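Local atomic coordinates of putative low molecular weight protein-tyrosine-phosphatase slr0328 (Synechocystis sp., PDB entry 5O7B), a protein that probably removes phosphate from phosphotyrosine residues of proteins, as a low molecular weight protein-tyrosine phosphatase. Residues R65-S70 and H148-L153. Sequence-based numbering, arbitrary orientation.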
loop_
_atom_site.group_PDB
_atom_site.type_symbol
_atom_site.label_atom_id
_atom_site.label_comp_id
_atom_site.label_asym_id
_atom_site.label_seq_id
_atom_site.Cartn_x
_atom_site.Cartn_y
_atom_site.Cartn_z
ATOM N N ARG A 65 1.867 13.949 1.074
ATOM C CA ARG A 65 1.602 14.712 2.289
ATOM C C ARG A 65 0.231 14.418 2.871
ATOM O O ARG A 65 0.062 14.428 4.096
ATOM C CB ARG A 65 1.729 16.208 1.993
ATOM C CG ARG A 65 3.148 16.654 1.637
ATOM N N ARG A 66 -0.760 14.167 2.015
ATOM C CA ARG A 66 -2.098 13.865 2.504
ATOM C C ARG A 66 -2.151 12.494 3.160
ATOM O O ARG A 66 -2.853 12.310 4.158
ATOM C CB ARG A 66 -3.106 13.950 1.359
ATOM C CG ARG A 66 -3.239 15.332 0.763
ATOM C CD ARG A 66 -4.011 15.301 -0.537
ATOM N NE ARG A 66 -3.223 14.707 -1.615
ATOM C CZ ARG A 66 -3.708 14.391 -2.811
ATOM N NH1 ARG A 66 -4.986 14.612 -3.099
ATOM N NH2 ARG A 66 -2.913 13.848 -3.721
ATOM N N MET A 67 -1.422 11.518 2.611
ATOM C CA MET A 67 -1.485 10.166 3.156
ATOM C C MET A 67 -0.744 10.067 4.483
ATOM O O MET A 67 -1.157 9.316 5.371
ATOM C CB MET A 67 -0.928 9.160 2.148
ATOM C CG MET A 67 -0.904 7.714 2.648
ATOM S SD MET A 67 -2.520 7.035 3.125
ATOM C CE MET A 67 -3.098 6.447 1.540
ATOM N N THR A 68 0.355 10.811 4.642
ATOM C CA THR A 68 1.013 10.848 5.945
ATOM C C THR A 68 0.106 11.487 6.988
ATOM O O THR A 68 0.040 11.019 8.129
ATOM C CB THR A 68 2.349 11.592 5.869
ATOM O OG1 THR A 68 2.115 12.974 5.565
ATOM C CG2 THR A 68 3.267 10.982 4.819
ATOM N N GLU A 69 -0.618 12.539 6.605
ATOM C CA GLU A 69 -1.597 13.182 7.482
ATOM C C GLU A 69 -2.748 12.225 7.765
ATOM O O GLU A 69 -3.535 11.924 6.862
ATOM C CB GLU A 69 -2.121 14.465 6.838
ATOM C CG GLU A 69 -3.123 15.242 7.707
ATOM C CD GLU A 69 -3.913 16.282 6.935
ATOM O OE1 GLU A 69 -4.988 16.719 7.416
ATOM O OE2 GLU A 69 -3.462 16.667 5.836
ATOM N N SER A 70 -2.852 11.752 9.012
ATOM C CA SER A 70 -4.044 11.035 9.484
ATOM C C SER A 70 -3.832 10.495 10.899
ATOM O O SER A 70 -2.795 10.743 11.520
ATOM C CB SER A 70 -4.455 9.884 8.538
ATOM O OG SER A 70 -3.769 8.686 8.803
ATOM N N HIS A 148 -10.339 5.574 2.976
ATOM C CA HIS A 148 -10.784 4.297 2.419
ATOM C C HIS A 148 -9.608 3.384 2.129
ATOM O O HIS A 148 -9.682 2.178 2.380
ATOM C CB HIS A 148 -11.613 4.494 1.145
ATOM C CG HIS A 148 -12.525 3.336 0.839
ATOM N ND1 HIS A 148 -12.409 2.572 -0.302
ATOM C CD2 HIS A 148 -13.558 2.803 1.537
ATOM C CE1 HIS A 148 -13.335 1.626 -0.300
ATOM N NE2 HIS A 148 -14.048 1.744 0.805
ATOM N N VAL A 149 -8.521 3.934 1.581
ATOM C CA VAL A 149 -7.306 3.143 1.391
ATOM C C VAL A 149 -6.894 2.493 2.706
ATOM O O VAL A 149 -6.623 1.289 2.768
ATOM C CB VAL A 149 -6.177 4.016 0.811
ATOM C CG1 VAL A 149 -4.843 3.305 0.919
ATOM C CG2 VAL A 149 -6.473 4.388 -0.640
ATOM N N ILE A 150 -6.883 3.276 3.785
ATOM C CA ILE A 150 -6.494 2.735 5.085
ATOM C C ILE A 150 -7.487 1.676 5.550
ATOM O O ILE A 150 -7.093 0.624 6.070
ATOM C CB ILE A 150 -6.346 3.872 6.113
ATOM C CG1 ILE A 150 -5.361 4.927 5.594
ATOM C CG2 ILE A 150 -5.933 3.324 7.477
ATOM C CD1 ILE A 150 -3.897 4.580 5.837
ATOM N N ASP A 151 -8.786 1.935 5.367
ATOM C CA ASP A 151 -9.817 0.961 5.718
ATOM C C ASP A 151 -9.582 -0.380 5.037
ATOM O O ASP A 151 -9.749 -1.442 5.653
ATOM C CB ASP A 151 -11.194 1.495 5.327
ATOM C CG ASP A 151 -11.561 2.763 6.055
ATOM O OD1 ASP A 151 -10.947 3.045 7.101
ATOM O OD2 ASP A 151 -12.468 3.476 5.573
ATOM N N LEU A 152 -9.215 -0.350 3.752
ATOM C CA LEU A 152 -9.012 -1.587 3.008
ATOM C C LEU A 152 -7.757 -2.309 3.469
ATOM O O LEU A 152 -7.736 -3.546 3.506
ATOM C CB LEU A 152 -8.956 -1.298 1.498
ATOM C CG LEU A 152 -10.178 -0.538 0.959
ATOM C CD1 LEU A 152 -10.087 -0.166 -0.513
ATOM C CD2 LEU A 152 -11.424 -1.346 1.193
ATOM N N LEU A 153 -6.713 -1.556 3.841
ATOM C CA LEU A 153 -5.463 -2.168 4.264
ATOM C C LEU A 153 -5.542 -2.721 5.679
ATOM O O LEU A 153 -4.894 -3.724 5.979
ATOM C CB LEU A 153 -4.315 -1.163 4.150
ATOM C CG LEU A 153 -3.942 -0.796 2.712
ATOM C CD1 LEU A 153 -2.976 0.371 2.675
ATOM C CD2 LEU A 153 -3.362 -1.992 1.967
#
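M67 leaves helix 65-68 with CG anti to its backbone N (chi1 178°), then bends at chi2 (59°) and again at chi3 (86°), a hooked shape that carries SD to I150 and CE to V149 of helix 143-156. V149 meets it with CG1, the branch set anti to its own N; M67 CE rests 3.6 Å from V149 CG1 and 4.0 Å from V149 CB, the methionine lying roughly perpendicular to the valine. I150 uses the end of its longer branch: CD1 lies 3.9 Å from M67 SD, and here the two side chains run antiparallel alongside one another. No hydrogen bond links the segments; a single thioether spans backbones whose nearest CA atoms, of M67 and I150, are 9.2 Å apart. All three side chains are buried; A29 of helix 26-37 touches M67 and I150, and F146 packs on M67 where the short helix meets two long helices of the low molecular weight phosphotyrosine phosphatase fold. V149 lies with its side chain about 4 Å from that of R26, an active-site residue by similarity, which places this apolar packing directly beside the probable phosphate-binding site. At the end of helix 65-68, R65 O accepts two bonds from the same face of its carbonyl plane: T68 OG1 at 2.9 Å, well above that plane, and E69 N at 3.2 Å. On the long helix, D151 forms a salt bridge through OD1 with K72, on which the I150 side chain also packs.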